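450aa long hypothetical fmu protein (Pyrococcus horikoshii, PDB 2YXL) probably methylates carbon 5 of cytosine in RNA, with S-adenosyl-L-methionine as the likely methyl donor, and binds the cofactor analogue sinefungin. Local coordinates at residues Y155-R164 against R353-I361; S31-F39 against N50-M61. One frame throughout, in Å; residues are numbered along the deposited sequence.

Contact 1. Residues Y155-R164 against R353-I361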
loop_
_atom_site.group_PDB
_atom_site.type_symbol
_atom_site.label_atom_id
_atom_site.label_comp_id
_atom_site.label_asym_id
_atom_site.label_seq_id
_atom_site.Cartn_x
_atom_site.Cartn_y
_atom_site.Cartn_z
ATOM N N TYR A 155 3.572 -19.953 -3.322
ATOM C CA TYR A 155 2.883 -18.679 -3.512
ATOM C C TYR A 155 3.390 -17.582 -2.580
ATOM O O TYR A 155 3.069 -16.409 -2.773
ATOM C CB TYR A 155 1.369 -18.840 -3.346
ATOM C CG TYR A 155 0.686 -19.697 -4.394
ATOM C CD1 TYR A 155 -0.555 -20.272 -4.135
ATOM C CD2 TYR A 155 1.274 -19.937 -5.638
ATOM C CE1 TYR A 155 -1.199 -21.060 -5.086
ATOM C CE2 TYR A 155 0.641 -20.728 -6.594
ATOM C CZ TYR A 155 -0.596 -21.284 -6.309
ATOM O OH TYR A 155 -1.236 -22.067 -7.241
ATOM N N LEU A 156 4.185 -17.971 -1.582
ATOM C CA LEU A 156 4.651 -17.064 -0.524
ATOM C C LEU A 156 3.463 -16.375 0.155
ATOM O O LEU A 156 3.416 -15.150 0.266
ATOM C CB LEU A 156 5.676 -16.047 -1.059
ATOM C CG LEU A 156 6.881 -16.558 -1.869
ATOM C CD1 LEU A 156 7.718 -15.399 -2.396
ATOM C CD2 LEU A 156 7.749 -17.523 -1.070
ATOM N N ALA A 157 2.503 -17.183 0.597
ATOM C CA ALA A 157 1.245 -16.685 1.154
ATOM C C ALA A 157 0.642 -17.689 2.141
ATOM O O ALA A 157 0.873 -18.892 2.007
ATOM C CB ALA A 157 0.253 -16.388 0.029
ATOM N N PRO A 158 -0.135 -17.200 3.132
ATOM C CA PRO A 158 -0.772 -18.133 4.066
ATOM C C PRO A 158 -1.876 -18.936 3.386
ATOM O O PRO A 158 -2.515 -18.446 2.452
ATOM C CB PRO A 158 -1.357 -17.215 5.142
ATOM C CG PRO A 158 -1.554 -15.913 4.465
ATOM C CD PRO A 158 -0.464 -15.796 3.441
ATOM N N SER A 159 -2.084 -20.160 3.863
ATOM C CA SER A 159 -3.020 -21.109 3.258
ATOM C C SER A 159 -4.451 -20.581 3.120
ATOM O O SER A 159 -5.116 -20.849 2.116
ATOM C CB SER A 159 -3.016 -22.426 4.041
ATOM O OG SER A 159 -3.615 -23.466 3.287
ATOM N N TRP A 160 -4.914 -19.832 4.121
ATOM C CA TRP A 160 -6.265 -19.262 4.105
ATOM C C TRP A 160 -6.445 -18.255 2.971
ATOM O O TRP A 160 -7.518 -18.191 2.365
ATOM C CB TRP A 160 -6.623 -18.626 5.457
ATOM C CG TRP A 160 -6.048 -17.246 5.682
ATOM C CD1 TRP A 160 -4.877 -16.941 6.312
ATOM C CD2 TRP A 160 -6.625 -15.994 5.277
ATOM N NE1 TRP A 160 -4.685 -15.578 6.324
ATOM C CE2 TRP A 160 -5.743 -14.973 5.696
ATOM C CE3 TRP A 160 -7.802 -15.638 4.599
ATOM C CZ2 TRP A 160 -5.998 -13.616 5.461
ATOM C CZ3 TRP A 160 -8.056 -14.289 4.364
ATOM C CH2 TRP A 160 -7.156 -13.296 4.795
ATOM N N LEU A 161 -5.399 -17.474 2.695
ATOM C CA LEU A 161 -5.428 -16.479 1.629
ATOM C C LEU A 161 -5.420 -17.168 0.271
ATOM O O LEU A 161 -6.220 -16.830 -0.602
ATOM C CB LEU A 161 -4.237 -15.520 1.732
ATOM C CG LEU A 161 -4.420 -14.019 1.448
ATOM C CD1 LEU A 161 -3.140 -13.436 0.867
ATOM C CD2 LEU A 161 -5.608 -13.688 0.539
ATOM N N ILE A 162 -4.518 -18.136 0.108
ATOM C CA ILE A 162 -4.430 -18.940 -1.115
ATOM C C ILE A 162 -5.785 -19.555 -1.454
ATOM O O ILE A 162 -6.227 -19.510 -2.605
ATOM C CB ILE A 162 -3.363 -20.054 -0.984
ATOM C CG1 ILE A 162 -1.970 -19.437 -0.809
ATOM C CG2 ILE A 162 -3.413 -20.999 -2.188
ATOM C CD1 ILE A 162 -0.881 -20.429 -0.425
ATOM N N GLU A 163 -6.440 -20.113 -0.437
ATOM C CA GLU A 163 -7.761 -20.708 -0.585
ATOM C C GLU A 163 -8.792 -19.655 -0.997
ATOM O O GLU A 163 -9.569 -19.867 -1.931
ATOM C CB GLU A 163 -8.180 -21.393 0.722
ATOM C CG GLU A 163 -9.158 -22.555 0.546
ATOM C CD GLU A 163 -8.547 -23.743 -0.193
ATOM O OE1 GLU A 163 -9.242 -24.323 -1.057
ATOM O OE2 GLU A 163 -7.376 -24.091 0.083
ATOM N N ARG A 164 -8.773 -18.517 -0.306
ATOM C CA ARG A 164 -9.708 -17.420 -0.558
ATOM C C ARG A 164 -9.538 -16.810 -1.955
ATOM O O ARG A 164 -10.526 -16.447 -2.592
ATOM C CB ARG A 164 -9.566 -16.345 0.527
ATOM C CG ARG A 164 -10.746 -15.388 0.659
ATOM C CD ARG A 164 -11.970 -16.060 1.266
ATOM N NE ARG A 164 -13.011 -15.088 1.596
ATOM C CZ ARG A 164 -13.214 -14.586 2.812
ATOM N NH1 ARG A 164 -12.456 -14.964 3.837
ATOM N NH2 ARG A 164 -14.187 -13.705 3.007
ATOM N N ARG A 353 -0.109 -9.470 3.398
ATOM C CA ARG A 353 -0.612 -10.828 3.208
ATOM C C ARG A 353 -0.507 -11.670 4.485
ATOM O O ARG A 353 -1.276 -12.609 4.677
ATOM C CB ARG A 353 0.101 -11.520 2.039
ATOM C CG ARG A 353 1.539 -11.949 2.332
ATOM C CD ARG A 353 2.267 -12.431 1.095
ATOM N NE ARG A 353 2.513 -11.359 0.134
ATOM C CZ ARG A 353 3.002 -11.542 -1.091
ATOM N NH1 ARG A 353 3.186 -10.499 -1.892
ATOM N NH2 ARG A 353 3.307 -12.763 -1.521
ATOM N N TRP A 354 0.439 -11.318 5.354
ATOM C CA TRP A 354 0.657 -12.046 6.602
ATOM C C TRP A 354 -0.070 -11.424 7.799
ATOM O O TRP A 354 -0.395 -12.120 8.759
ATOM C CB TRP A 354 2.156 -12.181 6.888
ATOM C CG TRP A 354 2.884 -12.898 5.796
ATOM C CD1 TRP A 354 3.725 -12.347 4.871
ATOM C CD2 TRP A 354 2.809 -14.294 5.488
ATOM N NE1 TRP A 354 4.188 -13.314 4.016
ATOM C CE2 TRP A 354 3.642 -14.519 4.368
ATOM C CE3 TRP A 354 2.124 -15.380 6.051
ATOM C CZ2 TRP A 354 3.813 -15.785 3.803
ATOM C CZ3 TRP A 354 2.294 -16.639 5.487
ATOM C CH2 TRP A 354 3.132 -16.829 4.373
ATOM N N ARG A 355 -0.327 -10.120 7.730
ATOM C CA ARG A 355 -0.974 -9.397 8.829
ATOM C C ARG A 355 -2.500 -9.426 8.739
ATOM O O ARG A 355 -3.185 -9.170 9.729
ATOM C CB ARG A 355 -0.471 -7.947 8.913
ATOM C CG ARG A 355 1.055 -7.792 8.822
ATOM C CD ARG A 355 1.641 -7.081 10.044
ATOM N NE ARG A 355 1.010 -5.789 10.326
ATOM C CZ ARG A 355 1.256 -5.048 11.407
ATOM N NH1 ARG A 355 0.628 -3.891 11.569
ATOM N NH2 ARG A 355 2.125 -5.454 12.328
ATOM N N LEU A 356 -3.021 -9.746 7.556
ATOM C CA LEU A 356 -4.464 -9.809 7.320
ATOM C C LEU A 356 -5.160 -10.976 8.011
ATOM O O LEU A 356 -4.634 -12.089 8.060
ATOM C CB LEU A 356 -4.777 -9.854 5.823
ATOM C CG LEU A 356 -5.135 -8.527 5.158
ATOM C CD1 LEU A 356 -5.418 -8.743 3.680
ATOM C CD2 LEU A 356 -6.334 -7.880 5.855
ATOM N N ARG A 357 -6.358 -10.695 8.522
ATOM C CA ARG A 357 -7.192 -11.663 9.229
ATOM C C ARG A 357 -8.586 -11.747 8.571
ATOM O O ARG A 357 -8.908 -10.937 7.702
ATOM C CB ARG A 357 -7.297 -11.260 10.699
ATOM C CG ARG A 357 -5.989 -11.291 11.478
ATOM C CD ARG A 357 -6.098 -10.479 12.764
ATOM N NE ARG A 357 -7.251 -10.873 13.577
ATOM C CZ ARG A 357 -7.234 -11.829 14.503
ATOM N NH1 ARG A 357 -8.336 -12.109 15.182
ATOM N NH2 ARG A 357 -6.122 -12.505 14.753
ATOM N N GLU A 358 -9.426 -12.680 9.023
ATOM C CA GLU A 358 -10.594 -13.146 8.241
ATOM C C GLU A 358 -12.009 -12.464 8.202
ATOM O O GLU A 358 -12.646 -12.575 7.159
ATOM C CB GLU A 358 -10.739 -14.671 8.361
ATOM C CG GLU A 358 -11.331 -15.325 7.110
ATOM C CD GLU A 358 -10.599 -16.585 6.676
ATOM O OE1 GLU A 358 -10.672 -16.918 5.475
ATOM O OE2 GLU A 358 -9.955 -17.241 7.524
ATOM N N ASP A 359 -12.568 -11.807 9.234
ATOM C CA ASP A 359 -12.104 -11.627 10.616
ATOM C C ASP A 359 -10.690 -11.075 10.737
ATOM O O ASP A 359 -9.845 -11.724 11.356
ATOM C CB ASP A 359 -12.271 -12.927 11.421
ATOM C CG ASP A 359 -11.929 -12.760 12.894
ATOM O OD1 ASP A 359 -11.507 -13.757 13.520
ATOM O OD2 ASP A 359 -12.068 -11.635 13.422
ATOM N N LYS A 360 -10.430 -9.858 10.244
ATOM C CA LYS A 360 -11.411 -8.773 10.106
ATOM C C LYS A 360 -11.847 -8.335 8.689
ATOM O O LYS A 360 -11.933 -7.132 8.412
ATOM C CB LYS A 360 -10.868 -7.543 10.854
ATOM C CG LYS A 360 -9.451 -7.123 10.419
ATOM C CD LYS A 360 -9.345 -5.617 10.203
ATOM C CE LYS A 360 -8.121 -5.270 9.363
ATOM N NZ LYS A 360 -8.104 -3.840 8.945
ATOM N N ILE A 361 -12.141 -9.284 7.802
ATOM C CA ILE A 361 -12.766 -8.941 6.515
ATOM C C ILE A 361 -14.201 -8.453 6.746
ATOM O O ILE A 361 -14.631 -7.455 6.162
ATOM C CB ILE A 361 -12.751 -10.127 5.513
ATOM C CG1 ILE A 361 -11.321 -10.419 5.048
ATOM C CG2 ILE A 361 -13.653 -9.847 4.311
ATOM C CD1 ILE A 361 -11.143 -11.774 4.377
HETATM O O HOH W 1 -2.750 -13.604 6.813
#
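NH2 of R353 gives O of L156 a nearly straight hydrogen bond (165°), 3.0 Å long, approaching from above the carbonyl plane. The same NH2 reaches N181 OD1, and NE and NH1 go to backbone carbonyls, fixing the guanidinium's rotation. In R164, CG anti to the backbone N (chi1 -161°) and a bend at chi2 carry NH1 to OE1 of E358 at 3.1 Å, a salt bridge with a weak, bent hydrogen bond although the two flat groups are nearly coplanar; I361 CD1 lies over one guanidinium face. The two links join the loop before helix 159-169 and the helix's first turns, in the ferredoxin-like family region, to helix 352-355 and the turn after it, in the Rossmann-like methyltransferase region. Water links both sides, accepting from NE1 of W160 (2.8 Å) and donating to O of R353 and O of L356. CD of P158 sits over the six-membered ring of W354, 3.8 Å from its centroid, in a CH-pi contact, while CZ2 of W160 meets CB of L356 and its CZ3 meets CD1 of I361. With W160 cut back to an alanine, the water would probably lose its N-H donor and a gap open beside L356 and I361.

Contact 2. Residues S31-F39 against N50-M61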
loop_
_atom_site.group_PDB
_atom_site.type_symbol
_atom_site.label_atom_id
_atom_site.label_comp_id
_atom_site.label_asym_id
_atom_site.label_seq_id
_atom_site.Cartn_x
_atom_site.Cartn_y
_atom_site.Cartn_z
ATOM N N SER A 31 5.095 0.742 4.950
ATOM C CA SER A 31 6.478 0.454 5.354
ATOM C C SER A 31 7.570 1.185 4.554
ATOM O O SER A 31 8.724 1.240 4.984
ATOM C CB SER A 31 6.731 -1.057 5.345
ATOM O OG SER A 31 6.532 -1.601 4.049
ATOM N N GLN A 32 7.200 1.736 3.400
ATOM C CA GLN A 32 8.108 2.551 2.587
ATOM C C GLN A 32 8.663 3.740 3.372
ATOM O O GLN A 32 9.849 4.058 3.265
ATOM C CB GLN A 32 7.404 3.050 1.320
ATOM C CG GLN A 32 7.282 2.015 0.203
ATOM C CD GLN A 32 6.020 1.148 0.282
ATOM O OE1 GLN A 32 5.785 0.308 -0.593
ATOM N NE2 GLN A 32 5.207 1.348 1.319
ATOM N N TYR A 33 7.798 4.386 4.155
ATOM C CA TYR A 33 8.187 5.500 5.027
ATOM C C TYR A 33 9.233 5.065 6.053
ATOM O O TYR A 33 10.131 5.835 6.403
ATOM C CB TYR A 33 6.964 6.073 5.753
ATOM C CG TYR A 33 6.071 6.961 4.911
ATOM C CD1 TYR A 33 6.158 8.351 4.999
ATOM C CD2 TYR A 33 5.127 6.414 4.041
ATOM C CE1 TYR A 33 5.336 9.177 4.232
ATOM C CE2 TYR A 33 4.298 7.228 3.268
ATOM C CZ TYR A 33 4.409 8.607 3.368
ATOM O OH TYR A 33 3.592 9.417 2.608
ATOM N N ALA A 34 9.107 3.830 6.528
ATOM C CA ALA A 34 10.054 3.255 7.477
ATOM C C ALA A 34 11.401 2.973 6.816
ATOM O O ALA A 34 12.455 3.240 7.399
ATOM C CB ALA A 34 9.483 1.989 8.092
ATOM N N LYS A 35 11.352 2.436 5.598
ATOM C CA LYS A 35 12.555 2.160 4.824
ATOM C C LYS A 35 13.308 3.453 4.537
ATOM O O LYS A 35 14.518 3.520 4.734
ATOM C CB LYS A 35 12.214 1.431 3.523
ATOM C CG LYS A 35 13.433 0.923 2.755
ATOM C CD LYS A 35 13.041 0.215 1.461
ATOM C CE LYS A 35 12.647 1.195 0.360
ATOM N NZ LYS A 35 13.812 1.975 -0.154
ATOM N N ARG A 36 12.581 4.476 4.089
ATOM C CA ARG A 36 13.162 5.792 3.819
ATOM C C ARG A 36 13.834 6.359 5.067
ATOM O O ARG A 36 14.991 6.776 5.017
ATOM C CB ARG A 36 12.095 6.772 3.307
ATOM C CG ARG A 36 12.649 8.129 2.858
ATOM C CD ARG A 36 11.694 9.287 3.181
ATOM N NE ARG A 36 11.757 9.685 4.592
ATOM C CZ ARG A 36 10.863 9.347 5.522
ATOM N NH1 ARG A 36 9.806 8.604 5.207
ATOM N NH2 ARG A 36 11.020 9.759 6.775
ATOM N N GLU A 37 13.101 6.359 6.179
ATOM C CA GLU A 37 13.589 6.879 7.457
ATOM C C GLU A 37 14.885 6.197 7.902
ATOM O O GLU A 37 15.849 6.875 8.266
ATOM C CB GLU A 37 12.495 6.756 8.531
ATOM C CG GLU A 37 12.973 6.821 9.986
ATOM C CD GLU A 37 13.015 8.228 10.562
ATOM O OE1 GLU A 37 12.670 8.377 11.755
ATOM O OE2 GLU A 37 13.391 9.179 9.842
ATOM N N ALA A 38 14.901 4.866 7.853
ATOM C CA ALA A 38 16.045 4.075 8.311
ATOM C C ALA A 38 17.277 4.265 7.433
ATOM O O ALA A 38 18.404 4.316 7.934
ATOM C CB ALA A 38 15.676 2.601 8.388
ATOM N N PHE A 39 17.049 4.368 6.127
ATOM C CA PHE A 39 18.127 4.514 5.152
ATOM C C PHE A 39 18.821 5.877 5.258
ATOM O O PHE A 39 20.043 5.961 5.135
ATOM C CB PHE A 39 17.598 4.260 3.734
ATOM C CG PHE A 39 17.399 2.794 3.405
ATOM C CD1 PHE A 39 17.231 1.843 4.414
ATOM C CD2 PHE A 39 17.358 2.371 2.082
ATOM C CE1 PHE A 39 17.041 0.496 4.107
ATOM C CE2 PHE A 39 17.168 1.026 1.764
ATOM C CZ PHE A 39 17.010 0.088 2.778
ATOM N N ASN A 50 21.568 0.872 -1.754
ATOM C CA ASN A 50 20.148 1.211 -1.673
ATOM C C ASN A 50 19.284 0.157 -2.362
ATOM O O ASN A 50 18.257 -0.252 -1.827
ATOM C CB ASN A 50 19.892 2.593 -2.284
ATOM C CG ASN A 50 18.602 3.229 -1.787
ATOM O OD1 ASN A 50 17.502 2.733 -2.046
ATOM N ND2 ASN A 50 18.734 4.345 -1.076
ATOM N N ARG A 51 19.726 -0.282 -3.540
ATOM C CA ARG A 51 19.041 -1.309 -4.324
ATOM C C ARG A 51 19.040 -2.665 -3.611
ATOM O O ARG A 51 17.981 -3.266 -3.417
ATOM C CB ARG A 51 19.683 -1.424 -5.713
ATOM C CG ARG A 51 18.943 -2.328 -6.685
ATOM C CD ARG A 51 19.557 -2.280 -8.078
ATOM N NE ARG A 51 19.360 -0.989 -8.737
ATOM C CZ ARG A 51 20.330 -0.117 -9.005
ATOM N NH1 ARG A 51 21.592 -0.385 -8.683
ATOM N NH2 ARG A 51 20.040 1.028 -9.609
ATOM N N VAL A 52 20.227 -3.126 -3.220
ATOM C CA VAL A 52 20.399 -4.410 -2.538
ATOM C C VAL A 52 19.578 -4.498 -1.238
ATOM O O VAL A 52 18.881 -5.487 -1.002
ATOM C CB VAL A 52 21.908 -4.701 -2.277
ATOM C CG1 VAL A 52 22.101 -5.771 -1.217
ATOM C CG2 VAL A 52 22.598 -5.109 -3.570
ATOM N N LEU A 53 19.653 -3.455 -0.415
ATOM C CA LEU A 53 18.934 -3.423 0.849
ATOM C C LEU A 53 17.423 -3.303 0.662
ATOM O O LEU A 53 16.658 -3.860 1.449
ATOM C CB LEU A 53 19.456 -2.303 1.750
ATOM C CG LEU A 53 20.909 -2.361 2.239
ATOM C CD1 LEU A 53 21.158 -1.234 3.221
ATOM C CD2 LEU A 53 21.266 -3.704 2.867
ATOM N N THR A 54 17.006 -2.585 -0.383
ATOM C CA THR A 54 15.591 -2.468 -0.751
ATOM C C THR A 54 15.038 -3.823 -1.194
ATOM O O THR A 54 13.938 -4.213 -0.798
ATOM C CB THR A 54 15.378 -1.403 -1.857
ATOM O OG1 THR A 54 15.742 -0.115 -1.350
ATOM C CG2 THR A 54 13.925 -1.354 -2.324
ATOM N N MET A 55 15.815 -4.532 -2.010
ATOM C CA MET A 55 15.465 -5.879 -2.450
ATOM C C MET A 55 15.288 -6.824 -1.253
ATOM O O MET A 55 14.314 -7.576 -1.194
ATOM C CB MET A 55 16.523 -6.401 -3.436
ATOM C CG MET A 55 16.294 -7.819 -3.960
ATOM S SD MET A 55 16.885 -9.102 -2.829
ATOM C CE MET A 55 18.668 -8.960 -3.016
ATOM N N ILE A 56 16.224 -6.770 -0.305
ATOM C CA ILE A 56 16.153 -7.588 0.911
ATOM C C ILE A 56 14.934 -7.205 1.760
ATOM O O ILE A 56 14.215 -8.078 2.257
ATOM C CB ILE A 56 17.468 -7.507 1.739
ATOM C CG1 ILE A 56 18.628 -8.151 0.963
ATOM C CG2 ILE A 56 17.303 -8.173 3.115
ATOM C CD1 ILE A 56 19.998 -7.964 1.597
ATOM N N PHE A 57 14.705 -5.900 1.897
ATOM C CA PHE A 57 13.554 -5.359 2.618
ATOM C C PHE A 57 12.245 -5.996 2.152
ATOM O O PHE A 57 11.495 -6.546 2.964
ATOM C CB PHE A 57 13.507 -3.832 2.464
ATOM C CG PHE A 57 12.359 -3.176 3.180
ATOM C CD1 PHE A 57 11.178 -2.876 2.502
ATOM C CD2 PHE A 57 12.461 -2.842 4.530
ATOM C CE1 PHE A 57 10.109 -2.262 3.159
ATOM C CE2 PHE A 57 11.400 -2.228 5.197
ATOM C CZ PHE A 57 10.222 -1.936 4.507
ATOM N N TYR A 58 11.983 -5.937 0.849
ATOM C CA TYR A 58 10.760 -6.510 0.286
ATOM C C TYR A 58 10.732 -8.037 0.291
ATOM O O TYR A 58 9.660 -8.634 0.340
ATOM C CB TYR A 58 10.490 -5.970 -1.125
ATOM C CG TYR A 58 10.033 -4.529 -1.143
ATOM C CD1 TYR A 58 10.785 -3.550 -1.791
ATOM C CD2 TYR A 58 8.853 -4.140 -0.497
ATOM C CE1 TYR A 58 10.372 -2.223 -1.809
ATOM C CE2 TYR A 58 8.432 -2.814 -0.505
ATOM C CZ TYR A 58 9.196 -1.861 -1.163
ATOM O OH TYR A 58 8.789 -0.548 -1.181
ATOM N N ASP A 59 11.903 -8.663 0.235
ATOM C CA ASP A 59 11.994 -10.114 0.346
ATOM C C ASP A 59 11.548 -10.574 1.738
ATOM O O ASP A 59 10.849 -11.582 1.868
ATOM C CB ASP A 59 13.422 -10.586 0.051
ATOM C CG ASP A 59 13.496 -12.066 -0.272
ATOM O OD1 ASP A 59 12.796 -12.518 -1.198
ATOM O OD2 ASP A 59 14.275 -12.780 0.388
ATOM N N ILE A 60 11.949 -9.828 2.769
ATOM C CA ILE A 60 11.546 -10.118 4.146
ATOM C C ILE A 60 10.039 -9.884 4.330
ATOM O O ILE A 60 9.337 -10.736 4.883
ATOM C CB ILE A 60 12.362 -9.294 5.188
ATOM C CG1 ILE A 60 13.847 -9.683 5.145
ATOM C CG2 ILE A 60 11.800 -9.490 6.597
ATOM C CD1 ILE A 60 14.785 -8.700 5.820
ATOM N N MET A 61 9.551 -8.738 3.861
ATOM C CA MET A 61 8.127 -8.414 3.949
ATOM C C MET A 61 7.276 -9.485 3.270
ATOM O O MET A 61 6.293 -9.958 3.839
ATOM C CB MET A 61 7.832 -7.029 3.346
ATOM C CG MET A 61 8.420 -5.857 4.132
ATOM S SD MET A 61 7.987 -5.924 5.880
ATOM C CE MET A 61 8.740 -4.426 6.502
#
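Helices 32-39 and 50-61 run roughly antiparallel, their N-to-C directions 143° apart and their axes 11.7 Å apart at closest approach, with K35 facing T54 and F39 facing N50 near one end. K35 spans the interface. With CG anti to the backbone N (chi1 -171°) and bends at chi3 and chi4, its chain lays CD over one face of the F57 ring, a CH-pi contact 4.0 Å from the centroid, then curls NZ round to OG1 of T54, a 3.1 Å hydrogen bond. T54 OG1 in turn donates to O of N50 at 2.6 Å, so that carbonyl holds two donors, T54 N and OG1, arriving from opposite faces of its plane. The opposite face of F57 is covered by CG of M61, and S31 CB meets the ring edge in plane, CZ lying 3.7 Å from it; the ring is thus held from three sides. F39 enters at the other end: CZ touches CB of L53 at 3.6 Å, while OG1 of T54 and O of N50 lie at the ring's edge. Toward the S31 end, Y58 OH donates to OE1 of Q32 at 3.2 Å, well to the side of the C=O direction and tilted from its plane. The amide's NE2 bonds to N349, and S31 OG to E351, both in the methyltransferase region. Together the segments form an antiparallel helix pair, a helical hairpin in the all-helical N-terminal part of the chain, with one end turned toward the methyltransferase region.

In the fold
From the N terminus, contact 2 comes first: it closes a short loop, 11 residues from one segment to the other, and pairs helix 32-41 with helix 47-75. Contact 1 opens only later and is long-range, spanning 188 intervening residues that include the four-stranded antiparallel sheet and much of the parallel strands of the catalytic fold. The two loops stand in series and neither nest nor cross. Their centres are 23 Å apart, yet they touch where CD1 of W354 packs on O of M61, and the indole N-H of W354 bonds to K62 O. Helix 47-75 thereby links the N-terminal helices to the seam between the ferredoxin-like and methyltransferase regions.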